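Local coordinates for protein-L-isoaspartate O-methyltransferase beta-aspartate methyltransferase (Plasmodium falciparum, PDB 2PBF) that probably repairs damaged proteins by methylating isoaspartyl residues with S-adenosylmethionine as methyl donor, the product S-adenosyl-L-homocysteine being bound in this crystal, at residues Val122-Ser125 / Leu126-Lys130; Leu16-Leu19 / Lys20-Ile24; Lys213-Leu216 / Phe217-Cys220; Leu74-Val77 / Leu78-Gly81. All coordinates share one frame; numbering follows the deposited sequence.

Interaction 1: residues Val122-Ser125 / Leu126-Lys130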
loop_
_atom_site.group_PDB
_atom_site.type_symbol
_atom_site.label_atom_id
_atom_site.label_comp_id
_atom_site.label_asym_id
_atom_site.label_seq_id
_atom_site.Cartn_x
_atom_site.Cartn_y
_atom_site.Cartn_z
ATOM N N VAL A 122 2.906 4.421 12.714
ATOM C CA VAL A 122 1.456 4.430 12.999
ATOM C C VAL A 122 1.004 5.868 13.341
ATOM O O VAL A 122 0.179 6.453 12.639
ATOM C CB VAL A 122 1.050 3.490 14.157
ATOM C CG1 VAL A 122 -0.456 3.581 14.400
ATOM C CG2 VAL A 122 1.456 2.053 13.869
ATOM N N ASN A 123 1.562 6.451 14.406
ATOM C CA ASN A 123 1.150 7.792 14.780
ATOM C C ASN A 123 1.413 8.845 13.718
ATOM O O ASN A 123 0.657 9.802 13.608
ATOM C CB ASN A 123 1.732 8.215 16.137
ATOM C CG ASN A 123 1.497 7.176 17.224
ATOM O OD1 ASN A 123 0.366 6.740 17.457
ATOM N ND2 ASN A 123 2.577 6.754 17.879
ATOM N N PHE A 124 2.497 8.691 12.956
ATOM C CA PHE A 124 2.817 9.601 11.848
ATOM C C PHE A 124 1.726 9.559 10.778
ATOM O O PHE A 124 1.249 10.609 10.308
ATOM C CB PHE A 124 4.200 9.243 11.242
ATOM C CG PHE A 124 4.560 10.033 10.002
ATOM C CD1 PHE A 124 4.927 11.372 10.091
ATOM C CD2 PHE A 124 4.556 9.425 8.749
ATOM C CE1 PHE A 124 5.273 12.099 8.943
ATOM C CE2 PHE A 124 4.894 10.143 7.597
ATOM C CZ PHE A 124 5.253 11.481 7.696
ATOM N N SER A 125 1.355 8.342 10.379
ATOM C CA SER A 125 0.316 8.152 9.353
ATOM C C SER A 125 -1.040 8.670 9.843
ATOM O O SER A 125 -1.751 9.315 9.089
ATOM C CB SER A 125 0.207 6.684 8.931
ATOM O OG SER A 125 -0.302 5.860 9.961
ATOM N N LEU A 126 -1.360 8.423 11.123
ATOM C CA LEU A 126 -2.662 8.856 11.668
ATOM C C LEU A 126 -2.770 10.381 11.722
ATOM O O LEU A 126 -3.850 10.939 11.526
ATOM C CB LEU A 126 -2.975 8.199 13.029
ATOM C CG LEU A 126 -3.003 6.666 13.126
ATOM C CD1 LEU A 126 -2.971 6.205 14.560
ATOM C CD2 LEU A 126 -4.189 6.056 12.421
ATOM N N GLU A 127 -1.634 11.050 11.921
ATOM C CA GLU A 127 -1.588 12.513 11.913
ATOM C C GLU A 127 -1.754 13.084 10.503
ATOM O O GLU A 127 -2.390 14.095 10.314
ATOM C CB GLU A 127 -0.276 13.010 12.532
ATOM C CG GLU A 127 -0.414 13.473 13.967
ATOM C CD GLU A 127 -1.225 14.773 14.095
ATOM O OE1 GLU A 127 -2.435 14.699 14.411
ATOM O OE2 GLU A 127 -0.654 15.868 13.867
ATOM N N ASN A 128 -1.136 12.418 9.530
ATOM C CA ASN A 128 -1.242 12.745 8.118
ATOM C C ASN A 128 -2.682 12.665 7.680
ATOM O O ASN A 128 -3.161 13.527 6.956
ATOM C CB ASN A 128 -0.415 11.740 7.299
ATOM C CG ASN A 128 1.091 11.932 7.442
ATOM O OD1 ASN A 128 1.580 12.936 7.975
ATOM N ND2 ASN A 128 1.835 10.967 6.946
ATOM N N ILE A 129 -3.377 11.618 8.118
ATOM C CA ILE A 129 -4.752 11.376 7.679
ATOM C C ILE A 129 -5.720 12.361 8.321
ATOM O O ILE A 129 -6.623 12.872 7.648
ATOM C CB ILE A 129 -5.190 9.900 7.882
ATOM C CG1 ILE A 129 -4.264 8.968 7.075
ATOM C CG2 ILE A 129 -6.662 9.739 7.455
ATOM C CD1 ILE A 129 -4.132 7.551 7.599
ATOM N N LYS A 130 -5.505 12.656 9.602
ATOM C CA LYS A 130 -6.244 13.720 10.274
ATOM C C LYS A 130 -6.186 15.028 9.477
ATOM O O LYS A 130 -7.223 15.628 9.224
ATOM C CB LYS A 130 -5.764 13.941 11.717
ATOM C CG LYS A 130 -5.952 12.746 12.654
ATOM C CD LYS A 130 -6.329 13.157 14.103
ATOM C CE LYS A 130 -6.963 11.971 14.865
ATOM N NZ LYS A 130 -7.100 12.186 16.355
#
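Two apolar side chains one turn apart, Val-122 and Leu-126, lie side by side and point the same way, with CG1 of Val-122 3.6 Å from CD1 of Leu-126. Their compact branches suit the flank of the helix turned to the sheet, where Val-122 rests on His-146, Leu-126 on Ile-144 and Ile-129 on Phe-142, all of strand 142-146.

An amide over an aromatic face is the second kind of contact. ND2 of Asn-128 sits over one face of the Phe-124 ring, 3.2 Å from CE2 and displaced toward the rim, and the amide plane stands 78° from the ring plane. Phe-124 holds CG opposite its backbone N (chi1 174°), which carries the ring along the helix to Asn-128. That amide is fixed from outside the turn: ND2 donates to Ser-91 O, while OD1 accepts from Arg-131 NH1.

Hydrogen bonds to main-chain carbonyls complete the turn. Val-122 O takes two donors, Leu-126 N at 2.9 Å and Ser-125 OG at 2.8 Å; the short serine chain folds its buried hydroxyl back onto this carbonyl, which gives OG a partner. Ile-129 N reaches Ser-125 O at 3.0 Å. These i to i+4 backbone bonds are those of an alpha-helix, here the helix of the beta-alpha-beta unit 111-116/119-132/142-146 in a Rossmann-type fold.

Interaction 2: residues Leu16-Leu19 / Lys20-Ile24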
loop_
_atom_site.group_PDB
_atom_site.type_symbol
_atom_site.label_atom_id
_atom_site.label_comp_id
_atom_site.label_asym_id
_atom_site.label_seq_id
_atom_site.Cartn_x
_atom_site.Cartn_y
_atom_site.Cartn_z
ATOM N N LEU A 16 2.052 14.443 -10.875
ATOM C CA LEU A 16 1.299 13.365 -11.497
ATOM C C LEU A 16 1.339 13.416 -13.024
ATOM O O LEU A 16 1.430 12.385 -13.704
ATOM C CB LEU A 16 -0.147 13.369 -10.965
ATOM C CG LEU A 16 -0.334 13.056 -9.466
ATOM C CD1 LEU A 16 -1.806 12.846 -9.196
ATOM C CD2 LEU A 16 0.428 11.814 -9.024
ATOM N N GLU A 17 1.310 14.637 -13.533
ATOM C CA GLU A 17 1.533 14.918 -14.945
ATOM C C GLU A 17 2.931 14.533 -15.420
ATOM O O GLU A 17 3.078 14.097 -16.547
ATOM C CB GLU A 17 1.256 16.400 -15.220
ATOM C CG GLU A 17 -0.220 16.744 -15.232
ATOM C CD GLU A 17 -0.975 16.030 -16.357
ATOM O OE1 GLU A 17 -2.228 16.131 -16.392
ATOM O OE2 GLU A 17 -0.313 15.382 -17.214
ATOM N N ASN A 18 3.946 14.697 -14.563
ATOM C CA ASN A 18 5.328 14.279 -14.871
ATOM C C ASN A 18 5.467 12.760 -14.985
ATOM O O ASN A 18 6.086 12.262 -15.926
ATOM C CB ASN A 18 6.342 14.868 -13.862
ATOM C CG ASN A 18 7.719 14.170 -13.909
ATOM O OD1 ASN A 18 8.017 13.290 -13.086
ATOM N ND2 ASN A 18 8.551 14.558 -14.867
ATOM N N LEU A 19 4.865 12.030 -14.046
ATOM C CA LEU A 19 4.775 10.562 -14.118
ATOM C C LEU A 19 4.034 10.055 -15.365
ATOM O O LEU A 19 4.435 9.054 -15.960
ATOM C CB LEU A 19 4.135 9.989 -12.839
ATOM C CG LEU A 19 4.811 10.309 -11.495
ATOM C CD1 LEU A 19 4.184 9.528 -10.326
ATOM C CD2 LEU A 19 6.310 10.064 -11.572
ATOM N N LYS A 20 2.960 10.739 -15.758
ATOM C CA LYS A 20 2.265 10.419 -17.001
ATOM C C LYS A 20 3.143 10.609 -18.230
ATOM O O LYS A 20 3.252 9.690 -19.037
ATOM C CB LYS A 20 0.986 11.226 -17.147
ATOM C CG LYS A 20 -0.269 10.424 -16.858
ATOM C CD LYS A 20 -1.489 11.335 -16.692
ATOM C CE LYS A 20 -2.027 11.820 -18.026
ATOM N NZ LYS A 20 -3.092 12.846 -17.843
ATOM N N ARG A 21 3.771 11.786 -18.362
ATOM C CA ARG A 21 4.735 12.058 -19.442
ATOM C C ARG A 21 5.835 10.999 -19.507
ATOM O O ARG A 21 6.272 10.574 -20.593
ATOM C CB ARG A 21 5.329 13.469 -19.318
ATOM C CG ARG A 21 4.316 14.601 -19.605
ATOM C CD ARG A 21 4.995 15.972 -19.829
ATOM N NE ARG A 21 6.095 16.238 -18.892
ATOM C CZ ARG A 21 5.986 16.969 -17.782
ATOM N NH1 ARG A 21 4.826 17.535 -17.455
ATOM N NH2 ARG A 21 7.047 17.138 -16.992
ATOM N N ARG A 22 6.258 10.532 -18.346
ATOM C CA ARG A 22 7.302 9.531 -18.296
ATOM C C ARG A 22 6.734 8.131 -18.458
ATOM O O ARG A 22 7.484 7.153 -18.503
ATOM C CB ARG A 22 8.098 9.670 -16.999
ATOM C CG ARG A 22 8.924 10.938 -16.938
ATOM C CD ARG A 22 10.082 10.769 -15.987
ATOM N NE ARG A 22 9.676 10.870 -14.587
ATOM C CZ ARG A 22 10.186 10.144 -13.590
ATOM N NH1 ARG A 22 11.104 9.228 -13.808
ATOM N NH2 ARG A 22 9.741 10.327 -12.365
ATOM N N GLY A 23 5.410 8.037 -18.568
ATOM C CA GLY A 23 4.738 6.760 -18.784
ATOM C C GLY A 23 4.702 5.860 -17.557
ATOM O O GLY A 23 4.502 4.663 -17.689
ATOM N N ILE A 24 4.898 6.455 -16.374
ATOM C CA ILE A 24 4.852 5.761 -15.084
ATOM C C ILE A 24 3.387 5.587 -14.689
ATOM O O ILE A 24 2.981 4.536 -14.205
ATOM C CB ILE A 24 5.678 6.525 -14.007
ATOM C CG1 ILE A 24 7.165 6.374 -14.320
ATOM C CG2 ILE A 24 5.361 6.032 -12.585
ATOM C CD1 ILE A 24 8.010 7.548 -13.913
#
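A Schellman motif ends helix 12-21, and the contact of Leu-19 with Ile-24 closes it. Ile-24 N donates to Leu-19 O at 2.7 Å, and Gly-23 N to Lys-20 O at 2.8 Å. Gly-23, at positive phi (74°), turns the chain out of the helix; glycine tolerates that conformation best. The turn brings CD1 of Ile-24 to 3.8 Å from CD2 of Leu-19, an apolar contact across the helix end that faces helix 64-74, where Ile-24 meets His-65 and Ala-68.

Arg-22 covers this pair. CD1 of Ile-24 lies over the centre of its guanidinium, on one face, 3.4 Å above the plane. At the group's edge, NE donates to OD1 of Asn-18 at 3.3 Å; the oxygen is near the guanidinium plane, but NE stands above the amide carbonyl plane. Asn-18 has CG opposite its backbone N (chi1 165°), swung along the helix toward Arg-22. The arginine's stronger tie is a salt bridge from NH2 to Asp-50.

On the outer flank Glu-17 and Lys-20 run alongside each other in a long salt bridge, OE1 to NZ 3.7 Å, while Lys-20 also makes a cation-pi contact with Tyr-31. Two backbone bonds round a positive-phi glycine define the Schellman motif, which the Leu-19/Ile-24 apolar pair accompanies.

Interaction 3: residues Lys213-Leu216 / Phe217-Cys220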
loop_
_atom_site.group_PDB
_atom_site.type_symbol
_atom_site.label_atom_id
_atom_site.label_comp_id
_atom_site.label_asym_id
_atom_site.label_seq_id
_atom_site.Cartn_x
_atom_site.Cartn_y
_atom_site.Cartn_z
ATOM N N LYS A 213 2.534 -17.230 -9.529
ATOM C CA LYS A 213 3.563 -16.259 -9.169
ATOM C C LYS A 213 4.096 -15.591 -10.433
ATOM O O LYS A 213 4.446 -16.272 -11.404
ATOM C CB LYS A 213 4.678 -16.956 -8.403
ATOM C CG LYS A 213 5.055 -16.303 -7.108
ATOM C CD LYS A 213 6.165 -17.072 -6.398
ATOM C CE LYS A 213 5.625 -18.229 -5.548
ATOM N NZ LYS A 213 6.684 -18.764 -4.636
ATOM N N ASP A 214 4.132 -14.262 -10.422
ATOM C CA ASP A 214 4.452 -13.483 -11.616
ATOM C C ASP A 214 5.583 -12.508 -11.307
ATOM O O ASP A 214 5.393 -11.521 -10.585
ATOM C CB ASP A 214 3.202 -12.743 -12.091
ATOM C CG ASP A 214 3.329 -12.178 -13.488
ATOM O OD1 ASP A 214 4.436 -12.189 -14.082
ATOM O OD2 ASP A 214 2.283 -11.713 -13.996
ATOM N N ARG A 215 6.756 -12.810 -11.857
ATOM C CA ARG A 215 7.987 -12.076 -11.593
ATOM C C ARG A 215 7.961 -10.793 -12.418
ATOM O O ARG A 215 7.979 -10.849 -13.646
ATOM C CB ARG A 215 9.194 -12.960 -11.969
ATOM C CG ARG A 215 10.481 -12.647 -11.191
ATOM C CD ARG A 215 11.792 -13.274 -11.756
ATOM N NE ARG A 215 12.880 -12.296 -11.629
ATOM C CZ ARG A 215 13.156 -11.354 -12.538
ATOM N NH1 ARG A 215 12.469 -11.294 -13.675
ATOM N NH2 ARG A 215 14.126 -10.474 -12.324
ATOM N N LEU A 216 7.902 -9.638 -11.765
ATOM C CA LEU A 216 7.708 -8.382 -12.506
ATOM C C LEU A 216 9.029 -7.754 -12.917
ATOM O O LEU A 216 9.446 -7.892 -14.059
ATOM C CB LEU A 216 6.806 -7.390 -11.744
ATOM C CG LEU A 216 5.326 -7.803 -11.591
ATOM C CD1 LEU A 216 4.530 -6.707 -10.906
ATOM C CD2 LEU A 216 4.661 -8.196 -12.929
ATOM N N PHE A 217 9.683 -7.067 -11.990
ATOM C CA PHE A 217 11.016 -6.519 -12.230
ATOM C C PHE A 217 11.713 -6.189 -10.910
ATOM O O PHE A 217 11.100 -6.249 -9.838
ATOM C CB PHE A 217 10.927 -5.278 -13.119
ATOM C CG PHE A 217 9.839 -4.344 -12.725
ATOM C CD1 PHE A 217 9.937 -3.597 -11.556
ATOM C CD2 PHE A 217 8.706 -4.211 -13.515
ATOM C CE1 PHE A 217 8.937 -2.740 -11.184
ATOM C CE2 PHE A 217 7.685 -3.352 -13.145
ATOM C CZ PHE A 217 7.804 -2.620 -11.976
ATOM N N ASP A 218 12.997 -5.836 -11.007
ATOM C CA ASP A 218 13.806 -5.509 -9.859
ATOM C C ASP A 218 13.392 -4.168 -9.257
ATOM O O ASP A 218 13.050 -3.232 -9.977
ATOM C CB ASP A 218 15.283 -5.521 -10.232
ATOM C CG ASP A 218 15.724 -6.860 -10.785
ATOM O OD1 ASP A 218 15.289 -7.894 -10.226
ATOM O OD2 ASP A 218 16.481 -6.878 -11.791
ATOM N N VAL A 219 13.419 -4.102 -7.928
ATOM C CA VAL A 219 12.972 -2.928 -7.192
ATOM C C VAL A 219 13.885 -2.678 -6.001
ATOM O O VAL A 219 14.738 -3.498 -5.688
ATOM C CB VAL A 219 11.488 -3.062 -6.699
ATOM C CG1 VAL A 219 10.506 -2.866 -7.839
ATOM C CG2 VAL A 219 11.229 -4.389 -5.986
ATOM N N CYS A 220 13.713 -1.528 -5.356
ATOM C CA CYS A 220 14.429 -1.176 -4.139
ATOM C C CYS A 220 13.426 -0.738 -3.048
ATOM O O CYS A 220 12.787 0.320 -3.149
ATOM C CB CYS A 220 15.457 -0.073 -4.432
ATOM S SG CYS A 220 16.714 -0.584 -5.655
#
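Arg-215 and Asp-218 meet through one nitrogen and one oxygen, NH2 and OD1, 3.5 Å apart in a salt bridge. The approach is oblique, and the guanidinium and carboxylate planes stand 75° apart, so the pair is a single-point contact and not a flat two-pronged one. A long arginine suits the place because it can reach along the bent strand to the acid three residues on, its chain bending at chi3 on the way.

CB of Leu-216 lies over one face of the Phe-217 ring, offset toward its rim, 4.1 Å from CD2. Phe-217 places CG between its own N and carbonyl carbon (chi1 44°), which turns the ring back over the peptide it shares with Leu-216, so that CG is 3.5 Å from Leu-216 C. Leu-216 itself leaves extended backbone angles, and the axes of 213-216 and 217-219 differ in direction by 67°: the strand bends sharply here. Phe-217 N, buried by the contact, has no partner in the model.

Outside this shell, both charged groups have second partners. Arg-215 NE bridges to Glu-195, and Asp-218 OD1 accepts from Thr-198 OG1, its stronger polar tie. Leu-216 and Phe-217 pack instead on Arg-73 and Leu-69 of helix 64-74, where a broad ring and a branched aliphatic chain supply apolar surface. Backbone bonds to strand 198-205 hold the strand on both sides of the bend. This is a kinked edge strand in the antiparallel beta hairpin 198-205/212-219 that forms one edge of the mixed seven-stranded sheet of this methyltransferase fold.

Interaction 4: residues Leu74-Val77 / Leu78-Gly81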
loop_
_atom_site.group_PDB
_atom_site.type_symbol
_atom_site.label_atom_id
_atom_site.label_comp_id
_atom_site.label_asym_id
_atom_site.label_seq_id
_atom_site.Cartn_x
_atom_site.Cartn_y
_atom_site.Cartn_z
ATOM N N LEU A 74 -2.648 -3.104 -8.815
ATOM C CA LEU A 74 -3.780 -3.453 -7.965
ATOM C C LEU A 74 -5.077 -2.778 -8.410
ATOM O O LEU A 74 -6.116 -2.986 -7.807
ATOM C CB LEU A 74 -3.461 -3.097 -6.500
ATOM C CG LEU A 74 -2.426 -3.965 -5.784
ATOM C CD1 LEU A 74 -2.030 -3.366 -4.468
ATOM C CD2 LEU A 74 -2.902 -5.396 -5.615
ATOM N N ILE A 75 -5.015 -1.972 -9.469
ATOM C CA ILE A 75 -6.108 -1.068 -9.795
ATOM C C ILE A 75 -7.473 -1.747 -9.947
ATOM O O ILE A 75 -8.496 -1.197 -9.525
ATOM C CB ILE A 75 -5.763 -0.113 -10.993
ATOM C CG1 ILE A 75 -6.493 1.228 -10.847
ATOM C CG2 ILE A 75 -6.043 -0.755 -12.359
ATOM C CD1 ILE A 75 -6.164 1.951 -9.552
ATOM N N ASN A 76 -7.482 -2.948 -10.516
ATOM C CA ASN A 76 -8.735 -3.648 -10.806
ATOM C C ASN A 76 -9.242 -4.517 -9.657
ATOM O O ASN A 76 -10.379 -4.967 -9.705
ATOM C CB ASN A 76 -8.633 -4.502 -12.082
ATOM C CG ASN A 76 -8.362 -3.692 -13.314
ATOM O OD1 ASN A 76 -7.480 -4.039 -14.117
ATOM N ND2 ASN A 76 -9.104 -2.599 -13.489
ATOM N N VAL A 77 -8.410 -4.768 -8.646
ATOM C CA VAL A 77 -8.852 -5.499 -7.458
ATOM C C VAL A 77 -9.186 -4.529 -6.321
ATOM O O VAL A 77 -9.871 -4.884 -5.353
ATOM C CB VAL A 77 -7.845 -6.592 -7.015
ATOM C CG1 VAL A 77 -7.691 -7.641 -8.120
ATOM C CG2 VAL A 77 -6.461 -5.982 -6.632
ATOM N N LEU A 78 -8.721 -3.284 -6.455
ATOM C CA LEU A 78 -9.122 -2.238 -5.522
ATOM C C LEU A 78 -10.512 -1.759 -5.926
ATOM O O LEU A 78 -10.674 -0.660 -6.459
ATOM C CB LEU A 78 -8.107 -1.088 -5.503
ATOM C CG LEU A 78 -6.709 -1.440 -4.983
ATOM C CD1 LEU A 78 -5.709 -0.308 -5.311
ATOM C CD2 LEU A 78 -6.750 -1.745 -3.493
ATOM N N LYS A 79 -11.513 -2.597 -5.677
ATOM C CA LYS A 79 -12.891 -2.271 -6.093
ATOM C C LYS A 79 -13.797 -1.941 -4.909
ATOM O O LYS A 79 -13.676 -2.535 -3.847
ATOM C CB LYS A 79 -13.496 -3.414 -6.907
ATOM C CG LYS A 79 -12.829 -3.641 -8.282
ATOM C CD LYS A 79 -13.265 -2.564 -9.300
ATOM C CE LYS A 79 -12.315 -2.410 -10.478
ATOM N NZ LYS A 79 -12.407 -3.515 -11.502
ATOM N N PRO A 80 -14.718 -0.997 -5.089
ATOM C CA PRO A 80 -15.635 -0.801 -3.954
ATOM C C PRO A 80 -16.346 -2.128 -3.643
ATOM O O PRO A 80 -16.743 -2.846 -4.549
ATOM C CB PRO A 80 -16.629 0.233 -4.465
ATOM C CG PRO A 80 -15.935 0.900 -5.626
ATOM C CD PRO A 80 -15.006 -0.102 -6.220
ATOM N N GLY A 81 -16.466 -2.465 -2.373
ATOM C CA GLY A 81 -17.117 -3.709 -2.025
ATOM C C GLY A 81 -16.086 -4.725 -1.659
ATOM O O GLY A 81 -16.412 -5.752 -1.097
#
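Leu-74 and Leu-78 form the close-packed side of this turn. CD1 of Leu-78 lies 3.8 Å from CB of Leu-74, and CG of the same leucine comes 3.3 Å from Leu-74 O. Leu-78 turns CG away from its own carbonyl carbon (chi1 -65°), which lays the branched end back along the preceding turn. Both leucines are buried and touch Ala-165 of strand 163-168, a site for aliphatic chains that fill space without asking for polar partners. Behind them the carbonyl of Leu-74 is gripped twice: Leu-78 N donates at 3.0 Å, the nitrogen lying nearly on the extension of C=O (175°) although its N-H is bent away from that line, and Val-77 N donates at 3.0 Å as well.

The other side is looser and polar. Asn-76, exposed, and Lys-79, partly exposed, run alongside each other and point the same way, but the bond between the residues goes to main chain: Lys-79 NZ donates to Asn-76 O at 3.1 Å, with NZ a little out of the carbonyl plane. The lysine is bent at chi2 (-76°) and again at chi4, so the flexible chain curls back over this carbonyl. Nearby, Lys-79 N makes a weak bond to Val-77 O at 2.8 Å, closing an inverse gamma turn centred on Leu-78. From outside, Lys-101 NZ donates to both Ile-75 O and Leu-78 O.

Two lysine ammonium groups thus serve main-chain oxygens of this irregular stretch. The likely consequence is that positive charge offsets the carbonyl dipoles gathered here, while the leucines keep the inner side of the turn apolar.

The four contacts are local and follow one another along the chain in the order 2, 4, 1, 3, without touching. Interactions 3 and 4 come closest, their nearest atoms about 8 Å apart, and helix 64-74 relates three of them: interaction 4 begins at its C-terminal residue, while side chains of interactions 2 and 3 pack on it. Interaction 1 stands apart, on the opposite side of the chain's centre from interaction 3, with centres about 30 Å apart. It is also near the bound S-adenosyl-L-homocysteine, the Phe-124 side chain lying about 6 Å from it, against about 10 Å for Leu-74 of interaction 4 and 12 Å for Leu-19 of interaction 2.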